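Long-range contact in dephospho-CoA kinase (Aquifex aeolicus, PDB 2IF2), which probably catalyses the last step of coenzyme A biosynthesis, the ATP-dependent phosphorylation of the 3'-hydroxyl of dephospho-CoA: residues F38-V49 / L83-L91. Residues are numbered along the deposited sequence; the frame is centred on the assembly and turned at random.
Sequences FYRKGHPVYEEV and LEEITHRAL
Val45 and Val49 of one helix pack against Ile86, Ala90 and Leu83 of another, the segments 44-49 and 83-91 running nearly antiparallel at 160° with their axes 10.5 Å apart, so that Val45 lies level with Ala90 and Val49 with Leu83. The contact is essentially apolar. Ile86 reaches between the two valines: its CG1, anti to the backbone N (chi1 155°), lies 3.6 Å from Val45 CG1, and Val49 also lies against it, though the place of Val49 CG2 is less sure, while CD1 continues outward beside the chain of Glu48, the two side chains running alongside each other with opposite headings. Trimming Ile86 to an alanine would probably open a gap between Val45 and Val49 and leave the Glu48 chain without its apolar neighbour. One turn further on, Ala90 CB packs against Val45 CG2 and also makes a CH-pi contact with Phe38, sitting over one ring face, toward the rim, 4.2 Å from the centroid. His43 CD2 sits at the edge of that ring, in its plane, and Phe38 CA lies over the centre of one face of the imidazole. The same imidazole caps helix 44-49, its ND1 accepting a nearly straight bond from Val45 N (3.2 Å, 174°), which fixes it at the helix N-terminus, where it lies against Phe38. At the other end, Val49 CG1 meets Leu83 CD2 at 4.0 Å, and the hydroxyl of Tyr39 comes up to the second branch of Leu83, with OH 3.7 Å from CD1. In the P-loop kinase fold, this antiparallel pair joins helices 44-53 and 77-91 away from the predicted ATP site. Leu69 of helix 66-71 touches both Tyr39 and Val49; Thr87 and Leu91 rest on helix 31-36, and Ile64 of strand 63-64 packs against Tyr39 and Tyr46.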
loop_
_atom_site.group_PDB
_atom_site.type_symbol
_atom_site.label_atom_id
_atom_site.label_comp_id
_atom_site.label_asym_id
_atom_site.label_seq_id
_atom_site.Cartn_x
_atom_site.Cartn_y
_atom_site.Cartn_z
ATOM N N PHE A 38 -3.985 -9.747 -7.979
ATOM C CA PHE A 38 -5.249 -9.732 -8.699
ATOM C C PHE A 38 -5.052 -9.892 -10.200
ATOM O O PHE A 38 -5.917 -10.436 -10.893
ATOM C CB PHE A 38 -5.987 -8.428 -8.389
ATOM C CG PHE A 38 -6.377 -8.277 -6.941
ATOM C CD1 PHE A 38 -6.592 -7.013 -6.400
ATOM C CD2 PHE A 38 -6.571 -9.396 -6.129
ATOM C CE1 PHE A 38 -6.997 -6.861 -5.074
ATOM C CE2 PHE A 38 -6.978 -9.260 -4.802
ATOM C CZ PHE A 38 -7.191 -7.988 -4.273
ATOM N N TYR A 39 -3.900 -9.435 -10.682
ATOM C CA TYR A 39 -3.559 -9.495 -12.102
ATOM C C TYR A 39 -2.836 -10.787 -12.535
ATOM O O TYR A 39 -2.258 -10.851 -13.631
ATOM C CB TYR A 39 -2.678 -8.300 -12.471
ATOM C CG TYR A 39 -3.177 -6.937 -12.028
ATOM C CD1 TYR A 39 -2.921 -6.464 -10.742
ATOM C CD2 TYR A 39 -3.815 -6.081 -12.928
ATOM C CE1 TYR A 39 -3.275 -5.162 -10.366
ATOM C CE2 TYR A 39 -4.174 -4.778 -12.564
ATOM C CZ TYR A 39 -3.898 -4.321 -11.285
ATOM O OH TYR A 39 -4.197 -3.018 -10.931
ATOM N N ARG A 40 -2.886 -11.810 -11.683
ATOM C CA ARG A 40 -2.223 -13.081 -11.952
ATOM C C ARG A 40 -2.848 -13.926 -13.060
ATOM O O ARG A 40 -2.360 -13.903 -14.191
ATOM C CB ARG A 40 -2.099 -13.898 -10.661
ATOM C CG ARG A 40 -1.040 -13.347 -9.686
ATOM C CD ARG A 40 0.291 -13.076 -10.414
ATOM N NE ARG A 40 1.286 -12.377 -9.596
ATOM C CZ ARG A 40 2.503 -12.031 -10.023
ATOM N NH1 ARG A 40 3.335 -11.395 -9.206
ATOM N NH2 ARG A 40 2.894 -12.319 -11.266
ATOM N N LYS A 41 -3.905 -14.677 -12.764
ATOM C CA LYS A 41 -4.510 -15.491 -13.817
ATOM C C LYS A 41 -5.899 -16.023 -13.490
ATOM O O LYS A 41 -6.909 -15.450 -13.903
ATOM C CB LYS A 41 -3.585 -16.655 -14.178
ATOM C CG LYS A 41 -3.281 -16.756 -15.675
ATOM C CD LYS A 41 -4.522 -17.153 -16.470
ATOM C CE LYS A 41 -5.098 -18.500 -16.000
ATOM N NZ LYS A 41 -4.203 -19.675 -16.270
ATOM N N GLY A 42 -5.959 -17.134 -12.767
ATOM C CA GLY A 42 -7.254 -17.682 -12.406
ATOM C C GLY A 42 -7.983 -16.750 -11.447
ATOM O O GLY A 42 -9.193 -16.877 -11.238
ATOM N N HIS A 43 -7.244 -15.804 -10.867
ATOM C CA HIS A 43 -7.832 -14.859 -9.930
ATOM C C HIS A 43 -9.079 -14.244 -10.545
ATOM O O HIS A 43 -9.117 -13.912 -11.733
ATOM C CB HIS A 43 -6.833 -13.747 -9.570
ATOM C CG HIS A 43 -7.093 -13.099 -8.242
ATOM N ND1 HIS A 43 -8.281 -12.452 -7.937
ATOM C CD2 HIS A 43 -6.330 -13.001 -7.127
ATOM C CE1 HIS A 43 -8.231 -11.995 -6.705
ATOM N NE2 HIS A 43 -7.054 -12.313 -6.185
ATOM N N PRO A 44 -10.133 -14.103 -9.741
ATOM C CA PRO A 44 -11.384 -13.521 -10.214
ATOM C C PRO A 44 -11.212 -12.097 -10.750
ATOM O O PRO A 44 -11.946 -11.675 -11.645
ATOM C CB PRO A 44 -12.271 -13.575 -8.971
ATOM C CG PRO A 44 -11.275 -13.476 -7.844
ATOM C CD PRO A 44 -10.233 -14.446 -8.316
ATOM N N VAL A 45 -10.248 -11.358 -10.205
ATOM C CA VAL A 45 -10.010 -9.985 -10.650
ATOM C C VAL A 45 -9.495 -10.004 -12.087
ATOM O O VAL A 45 -9.844 -9.153 -12.907
ATOM C CB VAL A 45 -8.978 -9.266 -9.756
ATOM C CG1 VAL A 45 -8.891 -7.804 -10.139
ATOM C CG2 VAL A 45 -9.374 -9.393 -8.306
ATOM N N TYR A 46 -8.667 -10.993 -12.384
ATOM C CA TYR A 46 -8.113 -11.152 -13.712
ATOM C C TYR A 46 -9.237 -11.210 -14.730
ATOM O O TYR A 46 -9.270 -10.421 -15.672
ATOM C CB TYR A 46 -7.315 -12.448 -13.775
ATOM C CG TYR A 46 -6.718 -12.758 -15.125
ATOM C CD1 TYR A 46 -5.566 -12.109 -15.568
ATOM C CD2 TYR A 46 -7.292 -13.724 -15.951
ATOM C CE1 TYR A 46 -5.003 -12.420 -16.797
ATOM C CE2 TYR A 46 -6.737 -14.041 -17.180
ATOM C CZ TYR A 46 -5.595 -13.391 -17.596
ATOM O OH TYR A 46 -5.038 -13.727 -18.804
ATOM N N GLU A 47 -10.160 -12.149 -14.532
ATOM C CA GLU A 47 -11.290 -12.334 -15.449
ATOM C C GLU A 47 -12.112 -11.081 -15.711
ATOM O O GLU A 47 -12.756 -10.966 -16.758
ATOM C CB GLU A 47 -12.228 -13.428 -14.934
ATOM C CG GLU A 47 -11.636 -14.827 -14.970
ATOM C CD GLU A 47 -11.174 -15.244 -16.359
ATOM O OE1 GLU A 47 -10.080 -14.802 -16.774
ATOM O OE2 GLU A 47 -11.909 -16.005 -17.035
ATOM N N GLU A 48 -12.099 -10.153 -14.757
ATOM C CA GLU A 48 -12.853 -8.917 -14.894
ATOM C C GLU A 48 -12.067 -7.868 -15.641
ATOM O O GLU A 48 -12.576 -7.244 -16.569
ATOM C CB GLU A 48 -13.250 -8.372 -13.523
ATOM C CG GLU A 48 -14.751 -8.282 -13.377
ATOM C CD GLU A 48 -15.208 -7.274 -12.349
ATOM O OE1 GLU A 48 -15.005 -7.512 -11.136
ATOM O OE2 GLU A 48 -15.764 -6.231 -12.766
ATOM N N VAL A 49 -10.820 -7.680 -15.237
ATOM C CA VAL A 49 -9.965 -6.705 -15.876
ATOM C C VAL A 49 -9.869 -6.957 -17.377
ATOM O O VAL A 49 -9.742 -6.016 -18.154
ATOM C CB VAL A 49 -8.565 -6.735 -15.275
ATOM C CG1 VAL A 49 -7.753 -5.577 -15.804
ATOM C CG2 VAL A 49 -8.655 -6.689 -13.775
ATOM N N LEU A 83 -10.809 0.875 -13.530
ATOM C CA LEU A 83 -9.774 -0.034 -13.059
ATOM C C LEU A 83 -9.641 0.115 -11.544
ATOM O O LEU A 83 -9.649 -0.872 -10.815
ATOM C CB LEU A 83 -8.445 0.272 -13.764
ATOM C CG LEU A 83 -7.289 -0.730 -13.629
ATOM C CD1 LEU A 83 -6.602 -0.538 -12.294
ATOM C CD2 LEU A 83 -7.792 -2.164 -13.789
ATOM N N GLU A 84 -9.539 1.353 -11.077
ATOM C CA GLU A 84 -9.420 1.624 -9.654
ATOM C C GLU A 84 -10.645 1.072 -8.918
ATOM O O GLU A 84 -10.590 0.816 -7.721
ATOM C CB GLU A 84 -9.305 3.130 -9.425
ATOM C CG GLU A 84 -8.858 3.562 -8.023
ATOM C CD GLU A 84 -7.341 3.569 -7.850
ATOM O OE1 GLU A 84 -6.627 3.963 -8.805
ATOM O OE2 GLU A 84 -6.865 3.209 -6.745
ATOM N N GLU A 85 -11.747 0.893 -9.639
ATOM C CA GLU A 85 -12.969 0.367 -9.047
ATOM C C GLU A 85 -12.883 -1.134 -8.815
ATOM O O GLU A 85 -13.049 -1.604 -7.691
ATOM C CB GLU A 85 -14.170 0.667 -9.943
ATOM C CG GLU A 85 -14.839 2.010 -9.693
ATOM C CD GLU A 85 -16.033 2.253 -10.618
ATOM O OE1 GLU A 85 -16.886 1.343 -10.743
ATOM O OE2 GLU A 85 -16.125 3.352 -11.213
ATOM N N ILE A 86 -12.633 -1.886 -9.883
ATOM C CA ILE A 86 -12.524 -3.341 -9.791
ATOM C C ILE A 86 -11.553 -3.722 -8.678
ATOM O O ILE A 86 -11.782 -4.676 -7.943
ATOM C CB ILE A 86 -12.070 -3.938 -11.156
ATOM C CG1 ILE A 86 -11.378 -5.288 -10.960
ATOM C CG2 ILE A 86 -11.162 -2.966 -11.866
ATOM C CD1 ILE A 86 -12.284 -6.391 -10.443
ATOM N N THR A 87 -10.477 -2.955 -8.554
ATOM C CA THR A 87 -9.485 -3.194 -7.523
ATOM C C THR A 87 -10.146 -3.153 -6.143
ATOM O O THR A 87 -10.271 -4.182 -5.490
ATOM C CB THR A 87 -8.360 -2.138 -7.582
ATOM O OG1 THR A 87 -7.553 -2.363 -8.741
ATOM C CG2 THR A 87 -7.496 -2.210 -6.350
ATOM N N HIS A 88 -10.569 -1.971 -5.702
ATOM C CA HIS A 88 -11.205 -1.818 -4.396
ATOM C C HIS A 88 -12.396 -2.724 -4.225
ATOM O O HIS A 88 -12.730 -3.116 -3.113
ATOM C CB HIS A 88 -11.660 -0.383 -4.191
ATOM C CG HIS A 88 -10.533 0.600 -4.177
ATOM N ND1 HIS A 88 -9.539 0.596 -5.124
ATOM C CD2 HIS A 88 -10.243 1.609 -3.318
ATOM C CE1 HIS A 88 -8.671 1.563 -4.854
ATOM N NE2 HIS A 88 -9.076 2.188 -3.766
ATOM N N ARG A 89 -13.054 -3.044 -5.329
ATOM C CA ARG A 89 -14.212 -3.922 -5.268
ATOM C C ARG A 89 -13.740 -5.315 -4.854
ATOM O O ARG A 89 -14.550 -6.175 -4.520
ATOM C CB ARG A 89 -14.928 -3.974 -6.639
ATOM C CG ARG A 89 -16.170 -4.894 -6.692
ATOM C CD ARG A 89 -16.880 -4.912 -8.065
ATOM N NE ARG A 89 -17.664 -3.703 -8.355
ATOM C CZ ARG A 89 -17.152 -2.537 -8.752
ATOM N NH1 ARG A 89 -15.842 -2.410 -8.909
ATOM N NH2 ARG A 89 -17.948 -1.501 -9.005
ATOM N N ALA A 90 -12.425 -5.530 -4.874
ATOM C CA ALA A 90 -11.844 -6.822 -4.503
ATOM C C ALA A 90 -11.149 -6.719 -3.157
ATOM O O ALA A 90 -11.092 -7.684 -2.392
ATOM C CB ALA A 90 -10.847 -7.274 -5.563
ATOM N N LEU A 91 -10.618 -5.532 -2.885
ATOM C CA LEU A 91 -9.917 -5.261 -1.643
ATOM C C LEU A 91 -10.934 -5.179 -0.517
ATOM O O LEU A 91 -10.844 -5.914 0.462
ATOM C CB LEU A 91 -9.146 -3.942 -1.747
ATOM C CG LEU A 91 -8.176 -3.589 -0.618
ATOM C CD1 LEU A 91 -7.019 -4.570 -0.621
ATOM C CD2 LEU A 91 -7.658 -2.170 -0.795
#